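Local atomic coordinates of deoxyribodipyrimidine photo-lyase (Oryza sativa Japonica Group, PDB entry 3UMV), a protein that uses light and a bound FAD to split cyclobutane pyrimidine dimers in ultraviolet-damaged DNA back into two pyrimidines, as a class II photolyase. Residues L56-A59 with A60-A64; I121-L124 with V125-G129; A343-W346 with A347-L351; A464-K467 with R468-V472. All blocks are in the same frame, centred on the assembly; numbering follows the deposited sequence.

Contact 1. Residues L56-A59 with A60-A64; sequences LLHA and AGLAA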
loop_
_atom_site.group_PDB
_atom_site.type_symbol
_atom_site.label_atom_id
_atom_site.label_comp_id
_atom_site.label_asym_id
_atom_site.label_seq_id
_atom_site.Cartn_x
_atom_site.Cartn_y
_atom_site.Cartn_z
ATOM N N LEU A 56 -9.575 -13.945 -4.347
ATOM C CA LEU A 56 -9.370 -15.385 -4.386
ATOM C C LEU A 56 -10.679 -16.143 -4.071
ATOM O O LEU A 56 -11.028 -17.103 -4.755
ATOM C CB LEU A 56 -8.260 -15.790 -3.409
ATOM C CG LEU A 56 -8.026 -17.299 -3.295
ATOM C CD1 LEU A 56 -7.664 -17.862 -4.660
ATOM C CD2 LEU A 56 -6.943 -17.612 -2.259
ATOM N N LEU A 57 -11.400 -15.692 -3.045
ATOM C CA LEU A 57 -12.692 -16.283 -2.671
ATOM C C LEU A 57 -13.672 -16.240 -3.840
ATOM O O LEU A 57 -14.374 -17.215 -4.109
ATOM C CB LEU A 57 -13.285 -15.556 -1.457
ATOM C CG LEU A 57 -12.653 -15.892 -0.106
ATOM C CD1 LEU A 57 -13.054 -14.879 0.959
ATOM C CD2 LEU A 57 -13.053 -17.293 0.310
ATOM N N HIS A 58 -13.716 -15.108 -4.535
ATOM C CA HIS A 58 -14.578 -14.972 -5.700
ATOM C C HIS A 58 -14.190 -15.964 -6.797
ATOM O O HIS A 58 -15.044 -16.639 -7.365
ATOM C CB HIS A 58 -14.544 -13.543 -6.240
ATOM C CG HIS A 58 -15.495 -13.316 -7.372
ATOM N ND1 HIS A 58 -15.086 -12.905 -8.623
ATOM C CD2 HIS A 58 -16.837 -13.469 -7.446
ATOM C CE1 HIS A 58 -16.138 -12.801 -9.416
ATOM N NE2 HIS A 58 -17.213 -13.137 -8.726
ATOM N N ALA A 59 -12.894 -16.061 -7.084
ATOM C CA ALA A 59 -12.415 -17.001 -8.092
ATOM C C ALA A 59 -12.814 -18.430 -7.713
ATOM O O ALA A 59 -13.359 -19.154 -8.529
ATOM C CB ALA A 59 -10.897 -16.876 -8.288
ATOM N N ALA A 60 -12.537 -18.817 -6.469
ATOM C CA ALA A 60 -12.860 -20.155 -5.978
ATOM C C ALA A 60 -14.353 -20.404 -6.070
ATOM O O ALA A 60 -14.777 -21.500 -6.407
ATOM C CB ALA A 60 -12.396 -20.335 -4.530
ATOM N N GLY A 61 -15.150 -19.388 -5.760
ATOM C CA GLY A 61 -16.595 -19.539 -5.842
ATOM C C GLY A 61 -17.069 -19.751 -7.269
ATOM O O GLY A 61 -18.027 -20.489 -7.507
ATOM N N LEU A 62 -16.409 -19.102 -8.224
ATOM C CA LEU A 62 -16.757 -19.266 -9.632
ATOM C C LEU A 62 -16.355 -20.659 -10.084
ATOM O O LEU A 62 -17.106 -21.337 -10.799
ATOM C CB LEU A 62 -16.051 -18.215 -10.500
ATOM C CG LEU A 62 -16.506 -16.758 -10.380
ATOM C CD1 LEU A 62 -15.713 -15.859 -11.328
ATOM C CD2 LEU A 62 -18.000 -16.614 -10.625
ATOM N N ALA A 63 -15.168 -21.083 -9.655
ATOM C CA ALA A 63 -14.645 -22.413 -9.956
ATOM C C ALA A 63 -15.560 -23.507 -9.410
ATOM O O ALA A 63 -15.993 -24.387 -10.153
ATOM C CB ALA A 63 -13.241 -22.565 -9.380
ATOM N N ALA A 64 -15.861 -23.442 -8.114
ATOM C CA ALA A 64 -16.714 -24.438 -7.460
ATOM C C ALA A 64 -18.079 -24.574 -8.125
ATOM O O ALA A 64 -18.583 -25.682 -8.296
ATOM C CB ALA A 64 -16.881 -24.118 -5.972
#

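Contact 2. Residues I121-L124 with V125-G129; sequences IPAL and VQRLG. Unlike the reference sequence in segment 125-129: Q126 (reference Arg).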
loop_
_atom_site.group_PDB
_atom_site.type_symbol
_atom_site.label_atom_id
_atom_site.label_comp_id
_atom_site.label_asym_id
_atom_site.label_seq_id
_atom_site.Cartn_x
_atom_site.Cartn_y
_atom_site.Cartn_z
ATOM N N ILE A 121 0.145 -13.161 -18.453
ATOM C CA ILE A 121 -1.148 -13.487 -17.848
ATOM C C ILE A 121 -2.159 -13.902 -18.926
ATOM O O ILE A 121 -2.737 -14.993 -18.858
ATOM C CB ILE A 121 -1.680 -12.307 -16.999
ATOM C CG1 ILE A 121 -0.750 -12.056 -15.808
ATOM C CG2 ILE A 121 -3.123 -12.543 -16.538
ATOM C CD1 ILE A 121 -0.714 -13.195 -14.800
ATOM N N PRO A 122 -2.370 -13.047 -19.935
ATOM C CA PRO A 122 -3.290 -13.483 -20.990
ATOM C C PRO A 122 -2.776 -14.712 -21.738
ATOM O O PRO A 122 -3.571 -15.556 -22.176
ATOM C CB PRO A 122 -3.364 -12.265 -21.922
ATOM C CG PRO A 122 -2.216 -11.406 -21.559
ATOM C CD PRO A 122 -1.984 -11.636 -20.095
ATOM N N ALA A 123 -1.461 -14.813 -21.891
ATOM C CA ALA A 123 -0.881 -15.983 -22.529
ATOM C C ALA A 123 -1.299 -17.250 -21.788
ATOM O O ALA A 123 -1.714 -18.229 -22.409
ATOM C CB ALA A 123 0.633 -15.869 -22.589
ATOM N N LEU A 124 -1.187 -17.229 -20.459
ATOM C CA LEU A 124 -1.562 -18.385 -19.652
ATOM C C LEU A 124 -3.054 -18.684 -19.773
ATOM O O LEU A 124 -3.456 -19.829 -19.975
ATOM C CB LEU A 124 -1.187 -18.184 -18.183
ATOM C CG LEU A 124 -1.708 -19.286 -17.260
ATOM C CD1 LEU A 124 -0.876 -20.540 -17.419
ATOM C CD2 LEU A 124 -1.690 -18.836 -15.807
ATOM N N VAL A 125 -3.871 -17.643 -19.660
ATOM C CA VAL A 125 -5.315 -17.796 -19.728
ATOM C C VAL A 125 -5.724 -18.532 -21.007
ATOM O O VAL A 125 -6.631 -19.376 -20.992
ATOM C CB VAL A 125 -6.029 -16.419 -19.621
ATOM C CG1 VAL A 125 -7.468 -16.514 -20.105
ATOM C CG2 VAL A 125 -5.966 -15.893 -18.190
ATOM N N GLN A 126 -5.033 -18.239 -22.108
ATOM C CA GLN A 126 -5.346 -18.875 -23.391
ATOM C C GLN A 126 -4.846 -20.316 -23.503
ATOM O O GLN A 126 -5.543 -21.162 -24.059
ATOM C CB GLN A 126 -4.845 -18.025 -24.561
ATOM C CG GLN A 126 -5.652 -16.754 -24.741
ATOM C CD GLN A 126 -5.091 -15.839 -25.805
ATOM O OE1 GLN A 126 -4.437 -14.842 -25.495
ATOM N NE2 GLN A 126 -5.359 -16.158 -27.067
ATOM N N ARG A 127 -3.658 -20.599 -22.968
ATOM C CA ARG A 127 -3.127 -21.966 -22.978
ATOM C C ARG A 127 -4.050 -22.900 -22.189
ATOM O O ARG A 127 -4.287 -24.042 -22.587
ATOM C CB ARG A 127 -1.720 -22.029 -22.375
ATOM C CG ARG A 127 -0.620 -21.437 -23.236
ATOM C CD ARG A 127 0.761 -21.930 -22.783
ATOM N NE ARG A 127 1.056 -21.592 -21.390
ATOM C CZ ARG A 127 1.549 -20.423 -21.001
ATOM N NH1 ARG A 127 1.799 -20.188 -19.716
ATOM N NH2 ARG A 127 1.784 -19.479 -21.901
ATOM N N LEU A 128 -4.565 -22.402 -21.068
ATOM C CA LEU A 128 -5.384 -23.201 -20.165
ATOM C C LEU A 128 -6.817 -23.317 -20.651
ATOM O O LEU A 128 -7.592 -24.117 -20.127
ATOM C CB LEU A 128 -5.411 -22.556 -18.775
ATOM C CG LEU A 128 -4.142 -22.464 -17.953
ATOM C CD1 LEU A 128 -4.436 -21.728 -16.629
ATOM C CD2 LEU A 128 -3.560 -23.841 -17.706
ATOM N N GLY A 129 -7.179 -22.496 -21.629
ATOM C CA GLY A 129 -8.567 -22.378 -22.024
ATOM C C GLY A 129 -9.431 -21.924 -20.859
ATOM O O GLY A 129 -10.488 -22.499 -20.610
#

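Contact 3. Residues A343-W346 with A347-L351; sequences AWEW and ARKTL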
loop_
_atom_site.group_PDB
_atom_site.type_symbol
_atom_site.label_atom_id
_atom_site.label_comp_id
_atom_site.label_asym_id
_atom_site.label_seq_id
_atom_site.Cartn_x
_atom_site.Cartn_y
_atom_site.Cartn_z
ATOM N N ALA A 343 -4.170 18.569 -6.666
ATOM C CA ALA A 343 -4.635 19.242 -5.444
ATOM C C ALA A 343 -5.916 20.058 -5.670
ATOM O O ALA A 343 -6.296 20.356 -6.801
ATOM C CB ALA A 343 -3.533 20.126 -4.828
ATOM N N TRP A 344 -6.584 20.417 -4.577
ATOM C CA TRP A 344 -7.801 21.220 -4.655
ATOM C C TRP A 344 -7.478 22.659 -5.082
ATOM O O TRP A 344 -6.372 23.137 -4.842
ATOM C CB TRP A 344 -8.544 21.191 -3.314
ATOM C CG TRP A 344 -9.817 20.367 -3.322
ATOM C CD1 TRP A 344 -11.097 20.844 -3.287
ATOM C CD2 TRP A 344 -9.927 18.936 -3.352
ATOM N NE1 TRP A 344 -11.991 19.801 -3.300
ATOM C CE2 TRP A 344 -11.297 18.622 -3.338
ATOM C CE3 TRP A 344 -8.998 17.895 -3.378
ATOM C CZ2 TRP A 344 -11.765 17.306 -3.354
ATOM C CZ3 TRP A 344 -9.462 16.589 -3.405
ATOM C CH2 TRP A 344 -10.831 16.305 -3.391
ATOM N N GLU A 345 -8.435 23.350 -5.701
ATOM C CA GLU A 345 -8.176 24.699 -6.228
ATOM C C GLU A 345 -7.666 25.700 -5.180
ATOM O O GLU A 345 -6.778 26.503 -5.470
ATOM C CB GLU A 345 -9.413 25.256 -6.948
ATOM C CG GLU A 345 -9.117 26.482 -7.772
ATOM C CD GLU A 345 -10.355 27.062 -8.428
ATOM O OE1 GLU A 345 -10.206 27.940 -9.301
ATOM O OE2 GLU A 345 -11.475 26.649 -8.067
ATOM N N TRP A 346 -8.190 25.642 -3.958
ATOM C CA TRP A 346 -7.770 26.596 -2.939
ATOM C C TRP A 346 -6.276 26.445 -2.681
ATOM O O TRP A 346 -5.577 27.428 -2.469
ATOM C CB TRP A 346 -8.550 26.403 -1.638
ATOM C CG TRP A 346 -8.139 25.195 -0.832
ATOM C CD1 TRP A 346 -8.692 23.953 -0.887
ATOM C CD2 TRP A 346 -7.095 25.127 0.156
ATOM N NE1 TRP A 346 -8.056 23.110 -0.003
ATOM C CE2 TRP A 346 -7.072 23.805 0.645
ATOM C CE3 TRP A 346 -6.173 26.051 0.663
ATOM C CZ2 TRP A 346 -6.178 23.384 1.619
ATOM C CZ3 TRP A 346 -5.277 25.631 1.635
ATOM C CH2 TRP A 346 -5.288 24.301 2.098
ATOM N N ALA A 347 -5.812 25.198 -2.683
ATOM C CA ALA A 347 -4.422 24.881 -2.357
ATOM C C ALA A 347 -3.510 25.251 -3.517
ATOM O O ALA A 347 -2.419 25.808 -3.332
ATOM C CB ALA A 347 -4.280 23.422 -2.010
ATOM N N ARG A 348 -3.946 24.937 -4.731
ATOM C CA ARG A 348 -3.167 25.344 -5.895
ATOM C C ARG A 348 -2.973 26.846 -5.924
ATOM O O ARG A 348 -1.862 27.326 -6.138
ATOM C CB ARG A 348 -3.811 24.846 -7.192
ATOM C CG ARG A 348 -3.763 23.326 -7.318
ATOM C CD ARG A 348 -4.396 22.784 -8.595
ATOM N NE ARG A 348 -5.850 22.615 -8.525
ATOM C CZ ARG A 348 -6.722 23.343 -9.220
ATOM N NH1 ARG A 348 -6.294 24.320 -10.012
ATOM N NH2 ARG A 348 -8.028 23.104 -9.122
ATOM N N LYS A 349 -4.047 27.587 -5.684
ATOM C CA LYS A 349 -3.984 29.047 -5.754
ATOM C C LYS A 349 -3.085 29.644 -4.670
ATOM O O LYS A 349 -2.305 30.563 -4.926
ATOM C CB LYS A 349 -5.385 29.644 -5.701
ATOM C CG LYS A 349 -6.171 29.383 -6.978
ATOM C CD LYS A 349 -7.639 29.737 -6.833
ATOM C CE LYS A 349 -7.865 31.225 -6.881
ATOM N NZ LYS A 349 -9.310 31.601 -6.732
ATOM N N THR A 350 -3.184 29.120 -3.456
ATOM C CA THR A 350 -2.375 29.679 -2.383
ATOM C C THR A 350 -0.892 29.392 -2.613
ATOM O O THR A 350 -0.046 30.232 -2.347
ATOM C CB THR A 350 -2.825 29.209 -0.978
ATOM O OG1 THR A 350 -2.249 30.074 0.008
ATOM C CG2 THR A 350 -2.369 27.798 -0.705
ATOM N N LEU A 351 -0.578 28.203 -3.124
ATOM C CA LEU A 351 0.801 27.880 -3.448
ATOM C C LEU A 351 1.318 28.764 -4.590
ATOM O O LEU A 351 2.458 29.237 -4.539
ATOM C CB LEU A 351 0.943 26.390 -3.762
ATOM C CG LEU A 351 0.958 25.492 -2.518
ATOM C CD1 LEU A 351 0.851 24.023 -2.903
ATOM C CD2 LEU A 351 2.228 25.743 -1.705
HETATM O O HOH W 1 -10.809 30.471 -8.829
#

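Contact 4. Residues A464-K467 with R468-V472; sequences AGCK and RKFDV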
loop_
_atom_site.group_PDB
_atom_site.type_symbol
_atom_site.label_atom_id
_atom_site.label_comp_id
_atom_site.label_asym_id
_atom_site.label_seq_id
_atom_site.Cartn_x
_atom_site.Cartn_y
_atom_site.Cartn_z
ATOM N N ALA A 464 10.282 24.168 16.529
ATOM C CA ALA A 464 9.779 24.607 17.830
ATOM C C ALA A 464 8.471 23.909 18.195
ATOM O O ALA A 464 8.232 23.586 19.357
ATOM C CB ALA A 464 9.610 26.122 17.859
ATOM N N GLY A 465 7.625 23.680 17.196
ATOM C CA GLY A 465 6.349 23.020 17.416
ATOM C C GLY A 465 6.537 21.581 17.839
ATOM O O GLY A 465 5.779 21.056 18.660
ATOM N N CYS A 466 7.554 20.937 17.277
ATOM C CA CYS A 466 7.871 19.564 17.651
ATOM C C CYS A 466 8.439 19.491 19.059
ATOM O O CYS A 466 8.098 18.582 19.814
ATOM C CB CYS A 466 8.850 18.945 16.659
ATOM S SG CYS A 466 8.121 18.694 15.018
ATOM N N LYS A 467 9.299 20.447 19.411
ATOM C CA LYS A 467 9.939 20.448 20.728
ATOM C C LYS A 467 8.913 20.493 21.853
ATOM O O LYS A 467 9.109 19.887 22.911
ATOM C CB LYS A 467 10.918 21.618 20.871
ATOM C CG LYS A 467 12.382 21.207 20.857
ATOM C CD LYS A 467 13.261 22.276 21.502
ATOM C CE LYS A 467 14.725 21.846 21.561
ATOM N NZ LYS A 467 14.930 20.595 22.350
ATOM N N ARG A 468 7.820 21.214 21.625
ATOM C CA ARG A 468 6.766 21.322 22.625
ATOM C C ARG A 468 6.075 19.982 22.854
ATOM O O ARG A 468 5.655 19.677 23.971
ATOM C CB ARG A 468 5.733 22.371 22.212
ATOM C CG ARG A 468 6.261 23.794 22.183
ATOM C CD ARG A 468 5.128 24.784 21.959
ATOM N NE ARG A 468 4.352 24.467 20.762
ATOM C CZ ARG A 468 4.504 25.072 19.588
ATOM N NH1 ARG A 468 5.403 26.038 19.447
ATOM N NH2 ARG A 468 3.752 24.716 18.552
ATOM N N LYS A 469 5.969 19.180 21.795
ATOM C CA LYS A 469 5.157 17.969 21.836
ATOM C C LYS A 469 5.904 16.736 22.345
ATOM O O LYS A 469 5.323 15.904 23.038
ATOM C CB LYS A 469 4.547 17.686 20.456
ATOM C CG LYS A 469 3.789 18.868 19.859
ATOM C CD LYS A 469 3.101 18.513 18.544
ATOM C CE LYS A 469 1.865 17.652 18.782
ATOM N NZ LYS A 469 1.205 17.232 17.512
ATOM N N PHE A 470 7.185 16.613 22.000
ATOM C CA PHE A 470 7.968 15.444 22.399
ATOM C C PHE A 470 9.454 15.752 22.511
ATOM O O PHE A 470 9.910 16.816 22.087
ATOM C CB PHE A 470 7.748 14.275 21.431
ATOM C CG PHE A 470 8.216 14.549 20.014
ATOM C CD1 PHE A 470 9.484 14.173 19.607
ATOM C CD2 PHE A 470 7.382 15.170 19.098
ATOM C CE1 PHE A 470 9.918 14.426 18.298
ATOM C CE2 PHE A 470 7.806 15.416 17.793
ATOM C CZ PHE A 470 9.073 15.043 17.398
ATOM N N ASP A 471 10.200 14.799 23.065
ATOM C CA ASP A 471 11.639 14.949 23.289
ATOM C C ASP A 471 12.405 14.785 21.975
ATOM O O ASP A 471 12.838 13.680 21.637
ATOM C CB ASP A 471 12.100 13.901 24.317
ATOM C CG ASP A 471 13.534 14.106 24.796
ATOM O OD1 ASP A 471 14.307 14.859 24.170
ATOM O OD2 ASP A 471 13.897 13.484 25.815
ATOM N N VAL A 472 12.556 15.891 21.242
ATOM C CA VAL A 472 13.261 15.925 19.956
ATOM C C VAL A 472 14.684 15.357 20.024
ATOM O O VAL A 472 15.116 14.649 19.117
ATOM C CB VAL A 472 13.331 17.369 19.402
ATOM C CG1 VAL A 472 14.234 17.427 18.175
ATOM C CG2 VAL A 472 11.939 17.872 19.058
#

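Contact 1. Residues L56-A59 with A60-A64
H58 and L62, one helical turn apart, are brought together by complementary first torsions: the imidazole leaves with CG opposite the backbone N (chi1 -175°), while L62 sends its CG opposite its own carbonyl carbon (chi1 -70°), back along the helix toward H58. The leucine branch point therefore settles over one face of the imidazole, a CH-pi contact in which L62 CG lies 4.2 Å from the ring centroid and 18° off the ring normal, displaced toward the rim. Of the L62 atoms, CD1 comes closest to the ring, 3.6 Å from H58 CE1, and L62 CD2 reaches H58 NE2 at 4.0 Å. The same L62 CG also rests 3.4 Å from H58 O, the carbonyl that accepts the bond from L62 N (2.9 Å). All of this lies on helix 54-66, the crossover helix of a beta-alpha-beta unit between strands 40-44 and 70-75 in the photolyase alpha/beta domain. Its A59 and A63 follow one another along the side facing those strands, where V40 and L70 touch them both; their small side chains probably allow a close helix-to-sheet approach. H58 reaches further across the same sheet, to V134 of strand 132-135 and the ring of H164, and an alanine at this position would probably leave L62 without the flat surface under its branch point and H164 without its ring partner. The backbone beneath is regular: A60 N bonds almost straight to L56 O at 2.9 Å, and A63 N to A59 O at 2.9 Å.

Contact 2. Residues I121-L124 with V125-G129
R127 folds back over the preceding turn of its helix and meets A123 and L124. Its CB stands 3.7 Å from L124 O. The next atom, R127 CG, opposite the carbonyl carbon (chi1 -72°), passes 3.5 Å from A123 O, and the backbone R127 N is hydrogen-bonded to that same A123 O. The chain then bends at chi3 (-59°), which lays the guanidinium across L124: one face has L124 CA 3.8 Å above its plane, toward the rim. NH1 comes 3.5 Å from L124 CD1, the two side chains running at about a right angle, while NH2 approaches A123 CB at 3.9 Å. The charge itself is met outside the turn, since R127 NE forms a salt bridge with E215, while backbone atoms of A123 and L124 lie against one face of the group. On the inner side L124 packs CG against L128 CD1 at 3.7 Å, and its side chain also touches F112, F114 and A73 of the neighbouring strands. L128 N closes its turn on L124 O at 3.0 Å. Beyond it G129, with positive phi (59°), is the C-prime residue of a Schellman motif, which ends this helix of the photolyase alpha/beta domain.

Contact 3. Residues A343-W346 with A347-L351
The N-terminal turn of helix 345-353 begins at W344, its N-cap residue, and R348 grips that turn from one side through A343 and E345. The arginine bends at chi3, which swings NE to A343 O at 2.9 Å, a bond with an N-H...O angle of 161°. A343 O lies practically in the guanidinium plane, yet NE stands 46° out of the carbonyl plane. One guanidinium face lies against the backbone of the turn, with E345 CA 3.2 Å above it toward the rim. E345 and K349 cross at a slant, E345 CG 3.7 Å from K349 CD, and their charges are joined indirectly: a water donates to E345 OE1 and accepts from K349 NZ at 2.8 Å, whereas E345 OE1 and K349 NZ themselves stay 4.6 Å apart. On another side W346 takes the crowded position between its backbone N and carbonyl carbon (chi1 75°), folding the indole over the next residue, so that A347 CB sits 3.9 Å from the six-membered-ring centroid over its face. Around this turn, W344 meets Y183 edge-to-face and touches M181 and L444, W346 packs on Y183 and I458, and T350 OG1 is hydrogen-bonded to K457 N, tying the short helix to loops from distant parts of the chain.

Contact 4. Residues A464-K467 with R468-V472
C466 and F470 meet where helix 463-469 ends and the chain turns toward helix 472-489, D471 being the N-cap of the second helix and the centre of an inverse gamma turn. Among the hydrogen bonds, C466 O takes two donors: F470 N at 3.1 Å, nearly in line with the carbonyl, and K469 N at 3.0 Å, well above the carbonyl plane. The bond from R468 N to A464 O is weak, in keeping with a weakly bonded last turn. Apolar contacts follow. F470 holds CG between its backbone N and carbonyl carbon (chi1 63°), bringing the ring back against C466 with CE2 3.9 Å from C466 CB and one face toward C466 O. The C466 sulfur stands obliquely to that ring, 5.4 Å from its centroid. Replacing F470 by an alanine would probably open a gap beside C466 CB and take away part of the packing against F394 and M395 of helix 393-405. V472 adds CG2 against K467 CG, their side chains at about a right angle. For the charged group, R468 bends at chi3 and lays its guanidinium flat over the glycine backbone, G465 CA lying 3.3 Å from R468 NH2.

All four contacts are local, each within one turn or so of helix. Contacts 1 and 2 are the buried pair: they share the photolyase alpha/beta domain, their centres about 18 Å apart, and both helices pack side chains on strand 70-75. Contacts 3 and 4 are only partly buried; their centres are about 29 Å apart and each is at least 45 Å from those of 1 and 2. Chemistry follows place. Contact 1 is an imidazole-leucine pair on a helix whose sheet-facing side includes several alanines, whereas contacts 2, 3 and 4 each lay a guanidinium over backbone, paired with an outside glutamate in 2 and a carbonyl in 3, and simply lying over G465 in 4. Contact 3 starts a helix; contact 2 finishes one, and contact 4 ends one and leads into the next.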